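Local coordinates for structural polyprotein, VP1 (PDB 5CDD) that probably serves as a structural building block of the capsid of Israeli acute paralysis virus, being one piece of a longer polyprotein, at residues Ser17-Ala20 with Glu21-Asn24; Asn38-Thr41 with Leu42-Phe46; Thr67-Thr70 with Asp71-Arg75; Leu114-Arg117 with Asn118-Ala121. One frame throughout, in Å; residues are numbered along the deposited sequence.

Contact 1: Ser17-Ala20 with Glu21-Asn24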
loop_
_atom_site.group_PDB
_atom_site.type_symbol
_atom_site.label_atom_id
_atom_site.label_comp_id
_atom_site.label_asym_id
_atom_site.label_seq_id
_atom_site.Cartn_x
_atom_site.Cartn_y
_atom_site.Cartn_z
ATOM N N SER A 17 -12.067 -7.066 50.392
ATOM C CA SER A 17 -11.680 -6.267 49.222
ATOM C C SER A 17 -12.051 -6.740 47.814
ATOM O O SER A 17 -12.934 -7.584 47.635
ATOM C CB SER A 17 -10.177 -5.990 49.263
ATOM O OG SER A 17 -9.884 -5.032 50.272
ATOM N N THR A 18 -11.376 -6.166 46.817
ATOM C CA THR A 18 -11.616 -6.493 45.415
ATOM C C THR A 18 -10.324 -6.243 44.650
ATOM O O THR A 18 -9.208 -6.360 45.184
ATOM C CB THR A 18 -12.679 -5.554 44.775
ATOM O OG1 THR A 18 -13.494 -4.969 45.801
ATOM C CG2 THR A 18 -13.563 -6.327 43.789
ATOM N N ASP A 19 -10.511 -5.906 43.384
ATOM C CA ASP A 19 -9.429 -5.541 42.507
ATOM C C ASP A 19 -9.760 -4.056 42.519
ATOM O O ASP A 19 -10.465 -3.561 41.649
ATOM C CB ASP A 19 -9.632 -6.121 41.104
ATOM C CG ASP A 19 -10.490 -7.388 41.109
ATOM O OD1 ASP A 19 -11.552 -7.393 41.783
ATOM O OD2 ASP A 19 -10.120 -8.375 40.428
ATOM N N ALA A 20 -9.315 -3.367 43.562
ATOM C CA ALA A 20 -9.570 -1.942 43.673
ATOM C C ALA A 20 -9.302 -1.320 42.316
ATOM O O ALA A 20 -9.822 -0.256 41.992
ATOM C CB ALA A 20 -8.662 -1.330 44.718
ATOM N N GLU A 21 -8.491 -2.017 41.527
ATOM C CA GLU A 21 -8.111 -1.595 40.186
ATOM C C GLU A 21 -9.252 -1.817 39.195
ATOM O O GLU A 21 -9.553 -0.943 38.383
ATOM C CB GLU A 21 -6.886 -2.389 39.739
ATOM C CG GLU A 21 -6.015 -2.845 40.900
ATOM C CD GLU A 21 -4.928 -3.810 40.470
ATOM O OE1 GLU A 21 -5.259 -4.818 39.805
ATOM O OE2 GLU A 21 -3.748 -3.566 40.804
ATOM N N THR A 22 -9.879 -2.989 39.253
ATOM C CA THR A 22 -10.986 -3.301 38.352
ATOM C C THR A 22 -12.103 -2.291 38.549
ATOM O O THR A 22 -12.672 -1.785 37.585
ATOM C CB THR A 22 -11.550 -4.715 38.603
ATOM O OG1 THR A 22 -10.552 -5.692 38.285
ATOM C CG2 THR A 22 -12.770 -4.963 37.732
ATOM N N GLN A 23 -12.417 -2.007 39.805
ATOM C CA GLN A 23 -13.455 -1.043 40.121
ATOM C C GLN A 23 -13.048 0.358 39.682
ATOM O O GLN A 23 -13.872 1.108 39.167
ATOM C CB GLN A 23 -13.751 -1.072 41.616
ATOM C CG GLN A 23 -14.651 -2.230 42.010
ATOM C CD GLN A 23 -14.846 -2.349 43.509
ATOM O OE1 GLN A 23 -13.928 -2.727 44.238
ATOM N NE2 GLN A 23 -16.048 -2.024 43.977
ATOM N N ASN A 24 -11.781 0.713 39.877
ATOM C CA ASN A 24 -11.306 2.032 39.463
ATOM C C ASN A 24 -11.525 2.243 37.969
ATOM O O ASN A 24 -12.106 3.250 37.554
ATOM C CB ASN A 24 -9.819 2.204 39.787
ATOM C CG ASN A 24 -9.570 2.473 41.255
ATOM O OD1 ASN A 24 -8.436 2.705 41.671
ATOM N ND2 ASN A 24 -10.632 2.439 42.053
#
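Gln23 sets its CG beside its own backbone N and anti to the carbonyl carbon (chi1 -80°), and from there the chain runs on extended; together these torsions carry OE1 back along the start of the helix to Thr18. The hydroxyl OG1 of Thr18 donates to OE1 of Gln23 over 2.8 Å. The two side chains cross at about a right angle, and OG1 stands 41° out of the carbonyl plane, above it, so no lone pair is squarely used. Thr22 makes the companion choice, with OG1 beside the backbone N and the methyl CG2 anti to it. That lays its side chain alongside Asp19, both pointing the same way, with CB of Asp19 3.5 Å from CB of Thr22. Although Asp19 occupies the N-cap position, its carboxylate makes no capping bond. Its carbonyl does the gripping instead: N of Gln23 donates to O of Asp19 at 3.1 Å, a nearly straight bond (162°), and N of Thr22 adds a weak one. The next residue repeats the pattern less certainly, N of Asn24 lying 3.0 Å from O of Ala20. Another copy of this protein faces the same spot, bringing its own Asp19 close to this one and its Thr22 onto it; such closeness would probably raise the pKa of one carboxylate. Gln23 and Asn24 lean on Arg134 and Val268, respectively, of another polyprotein chain. Such geometry is that of a helix N-terminus, here the first turn of helix 20-31 in the N-terminal arm of a picorna-like capsid protein.

Contact 2: Asn38-Thr41 with Leu42-Phe46; sequences NLRT and LLRTF
CB of Arg44 starts 3.4 Å from O of Thr41, at the point where the chain leaves a 3-10 turn. Its first torsion puts CG beside the backbone N (chi1 -62°) and a second bend follows at chi2 (-68°), which folds the chain back over the turn. CG thereby passes 3.9 Å from O of Arg40. At the tip, NH1 gives a weak hydrogen bond to O of Leu43, while NH2 lies 3.8 Å from CD of Arg40 and hydrogen-bonds to O of Phe188; NE makes a long, weak ion pair with Asp186. Arg40 and Arg44 run side by side in the same direction, their guanidinium planes turned 65° apart. Arg40 sends its polar end to other partners, NE to the hydroxyl of Thr189 and NH1 to a salt bridge with Asp52 of another polyprotein chain. The turn itself is held by i to i+3 bonds: N of Leu42 to O of Leu39 at 3.0 Å, and N of Leu43 to O of Arg40 at 2.9 Å. Asn38 opens it with an Asx turn, OD1 accepting from N of Arg40 at 2.7 Å, and O of Asn38 takes both N and OG1 of Thr41. Apolar contact is made by Leu39, whose CD2 meets CD1 of Leu42 at 3.9 Å, beside helix 77-82. Arg40's charge is probably offset by the other chain's Asp52, whereas that of Arg44 rests mainly on carbonyl oxygens and a weak ion pair, its guanidinium tip lying against the aliphatic stem of Arg40 in this largely buried link.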
loop_
_atom_site.group_PDB
_atom_site.type_symbol
_atom_site.label_atom_id
_atom_site.label_comp_id
_atom_site.label_asym_id
_atom_site.label_seq_id
_atom_site.Cartn_x
_atom_site.Cartn_y
_atom_site.Cartn_z
ATOM N N ASN A 38 0.663 9.000 34.853
ATOM C CA ASN A 38 1.986 9.567 35.073
ATOM C C ASN A 38 1.931 11.089 35.031
ATOM O O ASN A 38 1.448 11.677 34.063
ATOM C CB ASN A 38 2.959 9.046 34.015
ATOM C CG ASN A 38 4.404 9.313 34.371
ATOM O OD1 ASN A 38 4.836 10.464 34.445
ATOM N ND2 ASN A 38 5.162 8.246 34.600
ATOM N N LEU A 39 2.430 11.722 36.088
ATOM C CA LEU A 39 2.431 13.177 36.182
ATOM C C LEU A 39 3.295 13.857 35.123
ATOM O O LEU A 39 3.133 15.046 34.863
ATOM C CB LEU A 39 2.886 13.614 37.579
ATOM C CG LEU A 39 1.978 13.191 38.737
ATOM C CD1 LEU A 39 2.632 13.550 40.057
ATOM C CD2 LEU A 39 0.619 13.863 38.601
ATOM N N ARG A 40 4.206 13.112 34.506
ATOM C CA ARG A 40 5.058 13.707 33.489
ATOM C C ARG A 40 4.226 14.135 32.289
ATOM O O ARG A 40 4.614 15.029 31.546
ATOM C CB ARG A 40 6.143 12.730 33.045
ATOM C CG ARG A 40 7.111 13.343 32.059
ATOM C CD ARG A 40 8.218 12.374 31.652
ATOM N NE ARG A 40 9.059 11.969 32.773
ATOM C CZ ARG A 40 8.942 10.821 33.427
ATOM N NH1 ARG A 40 8.016 9.955 33.064
ATOM N NH2 ARG A 40 9.742 10.550 34.449
ATOM N N THR A 41 3.077 13.491 32.106
ATOM C CA THR A 41 2.196 13.821 30.998
ATOM C C THR A 41 1.666 15.238 31.151
ATOM O O THR A 41 1.254 15.860 30.178
ATOM C CB THR A 41 1.001 12.853 30.910
ATOM O OG1 THR A 41 0.179 12.995 32.072
ATOM C CG2 THR A 41 1.485 11.409 30.806
ATOM N N LEU A 42 1.686 15.754 32.374
ATOM C CA LEU A 42 1.197 17.101 32.632
ATOM C C LEU A 42 2.276 18.114 32.319
ATOM O O LEU A 42 2.068 19.315 32.451
ATOM C CB LEU A 42 0.742 17.235 34.086
ATOM C CG LEU A 42 -0.373 16.264 34.494
ATOM C CD1 LEU A 42 -0.717 16.473 35.956
ATOM C CD2 LEU A 42 -1.607 16.480 33.626
ATOM N N LEU A 43 3.437 17.616 31.906
ATOM C CA LEU A 43 4.552 18.476 31.533
ATOM C C LEU A 43 4.565 18.571 30.009
ATOM O O LEU A 43 5.489 19.126 29.410
ATOM C CB LEU A 43 5.879 17.900 32.036
ATOM C CG LEU A 43 6.084 17.830 33.550
ATOM C CD1 LEU A 43 7.452 17.248 33.851
ATOM C CD2 LEU A 43 5.953 19.217 34.152
ATOM N N ARG A 44 3.528 18.005 29.395
ATOM C CA ARG A 44 3.364 18.018 27.946
ATOM C C ARG A 44 2.147 18.882 27.638
ATOM O O ARG A 44 2.079 19.547 26.603
ATOM C CB ARG A 44 3.147 16.597 27.419
ATOM C CG ARG A 44 4.317 15.663 27.677
ATOM C CD ARG A 44 5.542 16.065 26.869
ATOM N NE ARG A 44 6.709 15.257 27.213
ATOM C CZ ARG A 44 7.444 15.428 28.309
ATOM N NH1 ARG A 44 7.141 16.387 29.172
ATOM N NH2 ARG A 44 8.479 14.633 28.546
ATOM N N THR A 45 1.185 18.863 28.555
ATOM C CA THR A 45 -0.028 19.659 28.421
ATOM C C THR A 45 0.326 21.116 28.699
ATOM O O THR A 45 1.081 21.406 29.627
ATOM C CB THR A 45 -1.094 19.239 29.447
ATOM O OG1 THR A 45 -0.552 19.357 30.768
ATOM C CG2 THR A 45 -1.530 17.808 29.216
ATOM N N PHE A 46 -0.211 22.030 27.900
ATOM C CA PHE A 46 0.063 23.448 28.095
ATOM C C PHE A 46 -0.914 24.071 29.074
ATOM O O PHE A 46 -2.093 23.716 29.102
ATOM C CB PHE A 46 -0.003 24.206 26.768
ATOM C CG PHE A 46 1.204 24.014 25.897
ATOM C CD1 PHE A 46 1.421 22.811 25.235
ATOM C CD2 PHE A 46 2.135 25.037 25.748
ATOM C CE1 PHE A 46 2.549 22.629 24.437
ATOM C CE2 PHE A 46 3.263 24.865 24.955
ATOM C CZ PHE A 46 3.470 23.659 24.297
#

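Contact 3: Thr67-Thr70 with Asp71-Arg75; sequences TNTT and DAQGR
Backbone hydrogen bonds join Thr67 and Thr69 to the last turn of helix 64-73. N of Asp71 donates to O of Thr67 at 2.8 Å, an i to i+4 bond. O of Thr69 serves two donors, N of Ala72 at 3.0 Å from above the carbonyl plane and N of Gln73 at 3.3 Å within that plane, a mixture of 3-10 and alpha bonding near the helix end. Side chain to backbone bonding comes from Thr70: with OG1 placed between its backbone N and carbonyl carbon (chi1 67°), the hydroxyl reaches back to O of Thr67 at 3.3 Å, which therefore holds two donors as well. Van der Waals contact is supplied by Gln73, whose CG rests 3.3 Å from O of Thr69 while its NE2 passes 4.1 Å from CG2 of Thr69, the two side chains crossing at a slant. Ionic and outer polar links lead away from the helix: Asp71 OD1 forms a salt bridge with Arg182 of strand 176-184, and Gln73 NE2 hydrogen-bonds to Glu294 of another polyprotein chain. Gly74 then takes positive phi (84°) and ends the helix. The carbonyls of Thr67 and Thr69 each take two donors, which satisfies them inside the helix end, and the Arg182 bridge would probably steady the carboxylate as an anion.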
loop_
_atom_site.group_PDB
_atom_site.type_symbol
_atom_site.label_atom_id
_atom_site.label_comp_id
_atom_site.label_asym_id
_atom_site.label_seq_id
_atom_site.Cartn_x
_atom_site.Cartn_y
_atom_site.Cartn_z
ATOM N N THR A 67 9.462 34.022 33.913
ATOM C CA THR A 67 9.661 32.679 34.439
ATOM C C THR A 67 10.069 32.608 35.908
ATOM O O THR A 67 9.530 31.799 36.660
ATOM C CB THR A 67 10.700 31.931 33.569
ATOM O OG1 THR A 67 10.013 31.197 32.550
ATOM C CG2 THR A 67 11.554 30.991 34.402
ATOM N N ASN A 68 11.019 33.443 36.318
ATOM C CA ASN A 68 11.468 33.430 37.706
ATOM C C ASN A 68 10.297 33.574 38.669
ATOM O O ASN A 68 10.247 32.906 39.703
ATOM C CB ASN A 68 12.480 34.549 37.962
ATOM C CG ASN A 68 13.777 34.346 37.206
ATOM O OD1 ASN A 68 14.299 33.234 37.129
ATOM N ND2 ASN A 68 14.314 35.428 36.655
ATOM N N THR A 69 9.354 34.442 38.321
ATOM C CA THR A 69 8.184 34.672 39.158
ATOM C C THR A 69 7.210 33.499 39.109
ATOM O O THR A 69 6.891 32.900 40.137
ATOM C CB THR A 69 7.438 35.946 38.722
ATOM O OG1 THR A 69 8.337 37.060 38.755
ATOM C CG2 THR A 69 6.267 36.219 39.651
ATOM N N THR A 70 6.745 33.167 37.909
ATOM C CA THR A 70 5.793 32.078 37.736
ATOM C C THR A 70 6.284 30.727 38.252
ATOM O O THR A 70 5.476 29.881 38.634
ATOM C CB THR A 70 5.381 31.925 36.254
ATOM O OG1 THR A 70 6.505 31.492 35.480
ATOM C CG2 THR A 70 4.879 33.253 35.707
ATOM N N ASP A 71 7.598 30.517 38.266
ATOM C CA ASP A 71 8.142 29.250 38.753
ATOM C C ASP A 71 7.939 29.095 40.252
ATOM O O ASP A 71 7.875 27.978 40.765
ATOM C CB ASP A 71 9.642 29.139 38.465
ATOM C CG ASP A 71 9.939 28.748 37.036
ATOM O OD1 ASP A 71 9.208 27.900 36.482
ATOM O OD2 ASP A 71 10.921 29.277 36.474
ATOM N N ALA A 72 7.846 30.219 40.951
ATOM C CA ALA A 72 7.677 30.198 42.395
ATOM C C ALA A 72 6.219 30.120 42.838
ATOM O O ALA A 72 5.912 29.521 43.869
ATOM C CB ALA A 72 8.338 31.424 43.003
ATOM N N GLN A 73 5.327 30.720 42.056
ATOM C CA GLN A 73 3.904 30.745 42.382
ATOM C C GLN A 73 3.268 29.370 42.520
ATOM O O GLN A 73 2.511 29.121 43.459
ATOM C CB GLN A 73 3.140 31.550 41.333
ATOM C CG GLN A 73 3.705 32.935 41.106
ATOM C CD GLN A 73 2.794 33.793 40.260
ATOM O OE1 GLN A 73 2.335 33.371 39.197
ATOM N NE2 GLN A 73 2.530 35.011 40.724
ATOM N N GLY A 74 3.566 28.482 41.580
ATOM C CA GLY A 74 3.003 27.145 41.630
ATOM C C GLY A 74 1.613 27.077 41.030
ATOM O O GLY A 74 0.806 26.233 41.421
ATOM N N ARG A 75 1.331 27.963 40.078
ATOM C CA ARG A 75 0.028 27.992 39.425
ATOM C C ARG A 75 -0.095 26.914 38.349
ATOM O O ARG A 75 -1.045 26.130 38.364
ATOM C CB ARG A 75 -0.236 29.365 38.798
ATOM C CG ARG A 75 -1.599 29.464 38.128
ATOM C CD ARG A 75 -1.767 30.749 37.336
ATOM N NE ARG A 75 -3.004 30.734 36.557
ATOM C CZ ARG A 75 -3.352 31.668 35.676
ATOM N NH1 ARG A 75 -2.555 32.705 35.453
ATOM N NH2 ARG A 75 -4.493 31.560 35.009
#

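Contact 4: Leu114-Arg117 with Asn118-Ala121; sequences LMPR and NYSA
Pro116 lays its CB over one face of the Tyr119 ring, almost above the centre: CB is 3.4 Å from the ring centroid and 14° off the normal, a clear CH-pi contact. CG of the same proline continues across the ring, 3.9 Å from CE2 of Tyr119. Beyond the ring, toward the tyrosine backbone, Met115 runs past Tyr119 in the opposite direction. Its CG lies between the backbone N and the carbonyl carbon (chi1 72°) and the chain bends again further out, which turns SD to 3.6 Å from O of Tyr119 and brings CE to 3.8 Å from N of Ala121. What holds the tyrosine back against the proline is the backbone, where N of Tyr119 donates to O of Pro116 at 3.1 Å. This closes a type II beta turn from Pro116 to Tyr119, with Asn118 at its third position in positive phi (73°); the turn ends strand 110-116 of the four-stranded antiparallel sheet, in what the family points to as a jelly-roll capsid fold. At the turn's corner CG of Arg117 lies 3.5 Å from ND2 of Asn118. Further out, the two corner residues are secured by the 161-165 region: NE of Arg117 forms a salt bridge with Asp165, ND2 of Asn118 donates to O of Asp161, and the backbone of Arg117 bonds to Gly163 and Asp165. Ile124 covers Met115 and Pro116, while Leu275 of another polyprotein chain packs on Pro116 and Asn229 of that chain on Tyr119.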
loop_
_atom_site.group_PDB
_atom_site.type_symbol
_atom_site.label_atom_id
_atom_site.label_comp_id
_atom_site.label_asym_id
_atom_site.label_seq_id
_atom_site.Cartn_x
_atom_site.Cartn_y
_atom_site.Cartn_z
ATOM N N LEU A 114 17.491 32.457 21.283
ATOM C CA LEU A 114 18.027 31.660 22.373
ATOM C C LEU A 114 18.964 32.565 23.157
ATOM O O LEU A 114 19.413 33.597 22.654
ATOM C CB LEU A 114 18.826 30.464 21.850
ATOM C CG LEU A 114 18.091 29.226 21.341
ATOM C CD1 LEU A 114 19.112 28.206 20.869
ATOM C CD2 LEU A 114 17.230 28.639 22.448
ATOM N N MET A 115 19.253 32.178 24.391
ATOM C CA MET A 115 20.161 32.942 25.225
ATOM C C MET A 115 20.422 32.169 26.503
ATOM O O MET A 115 19.513 31.576 27.076
ATOM C CB MET A 115 19.581 34.323 25.532
ATOM C CG MET A 115 18.431 34.327 26.502
ATOM S SD MET A 115 18.913 35.302 27.926
ATOM C CE MET A 115 18.904 36.957 27.226
ATOM N N PRO A 116 21.683 32.147 26.953
ATOM C CA PRO A 116 22.075 31.439 28.170
ATOM C C PRO A 116 21.170 31.810 29.333
ATOM O O PRO A 116 20.897 32.982 29.570
ATOM C CB PRO A 116 23.508 31.903 28.379
ATOM C CG PRO A 116 24.003 32.085 26.971
ATOM C CD PRO A 116 22.842 32.815 26.338
ATOM N N ARG A 117 20.708 30.800 30.057
ATOM C CA ARG A 117 19.825 31.026 31.186
ATOM C C ARG A 117 20.417 32.023 32.173
ATOM O O ARG A 117 21.577 31.916 32.564
ATOM C CB ARG A 117 19.533 29.703 31.891
ATOM C CG ARG A 117 18.495 29.800 32.988
ATOM C CD ARG A 117 18.039 28.417 33.403
ATOM N NE ARG A 117 17.359 27.738 32.308
ATOM C CZ ARG A 117 16.205 28.143 31.788
ATOM N NH1 ARG A 117 15.606 29.223 32.269
ATOM N NH2 ARG A 117 15.650 27.474 30.786
ATOM N N ASN A 118 19.604 33.004 32.552
ATOM C CA ASN A 118 19.985 34.045 33.498
ATOM C C ASN A 118 20.950 35.101 32.978
ATOM O O ASN A 118 21.593 35.797 33.762
ATOM C CB ASN A 118 20.535 33.423 34.777
ATOM C CG ASN A 118 19.495 32.609 35.515
ATOM O OD1 ASN A 118 18.401 33.094 35.811
ATOM N ND2 ASN A 118 19.827 31.360 35.816
ATOM N N TYR A 119 21.055 35.212 31.660
ATOM C CA TYR A 119 21.901 36.226 31.043
ATOM C C TYR A 119 20.965 37.406 30.810
ATOM O O TYR A 119 19.745 37.234 30.788
ATOM C CB TYR A 119 22.428 35.741 29.691
ATOM C CG TYR A 119 23.833 35.181 29.699
ATOM C CD1 TYR A 119 24.240 34.254 30.660
ATOM C CD2 TYR A 119 24.744 35.536 28.701
ATOM C CE1 TYR A 119 25.520 33.689 30.622
ATOM C CE2 TYR A 119 26.022 34.980 28.653
ATOM C CZ TYR A 119 26.404 34.057 29.613
ATOM O OH TYR A 119 27.664 33.498 29.551
ATOM N N SER A 120 21.516 38.604 30.652
ATOM C CA SER A 120 20.674 39.766 30.398
ATOM C C SER A 120 20.698 40.061 28.903
ATOM O O SER A 120 21.702 39.836 28.231
ATOM C CB SER A 120 21.158 40.978 31.195
ATOM O OG SER A 120 22.508 41.279 30.906
ATOM N N ALA A 121 19.583 40.559 28.385
ATOM C CA ALA A 121 19.463 40.863 26.966
ATOM C C ALA A 121 20.635 41.651 26.391
ATOM O O ALA A 121 20.954 41.526 25.209
ATOM C CB ALA A 121 18.163 41.614 26.712
#

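How the contacts relate
Along the chain the four contacts come in series, and none touches another. Contact 1 lies farthest out, its centre about 35 Å from that of the chain, at the start of helix 20-31; it and contact 4 are about 51 Å apart between centres, on opposite sides of the chain's centre. Contacts 2 and 3 sit nearer the middle, about 17 Å apart between centres, one in the approach to strand 47-55 and the other on helix 64-73. Contact 4, at the end of strand 110-116, comes within about 4 Å of contact 3 by nearest atoms. All four border other chains, so local turns and helix ends here also form capsid interfaces.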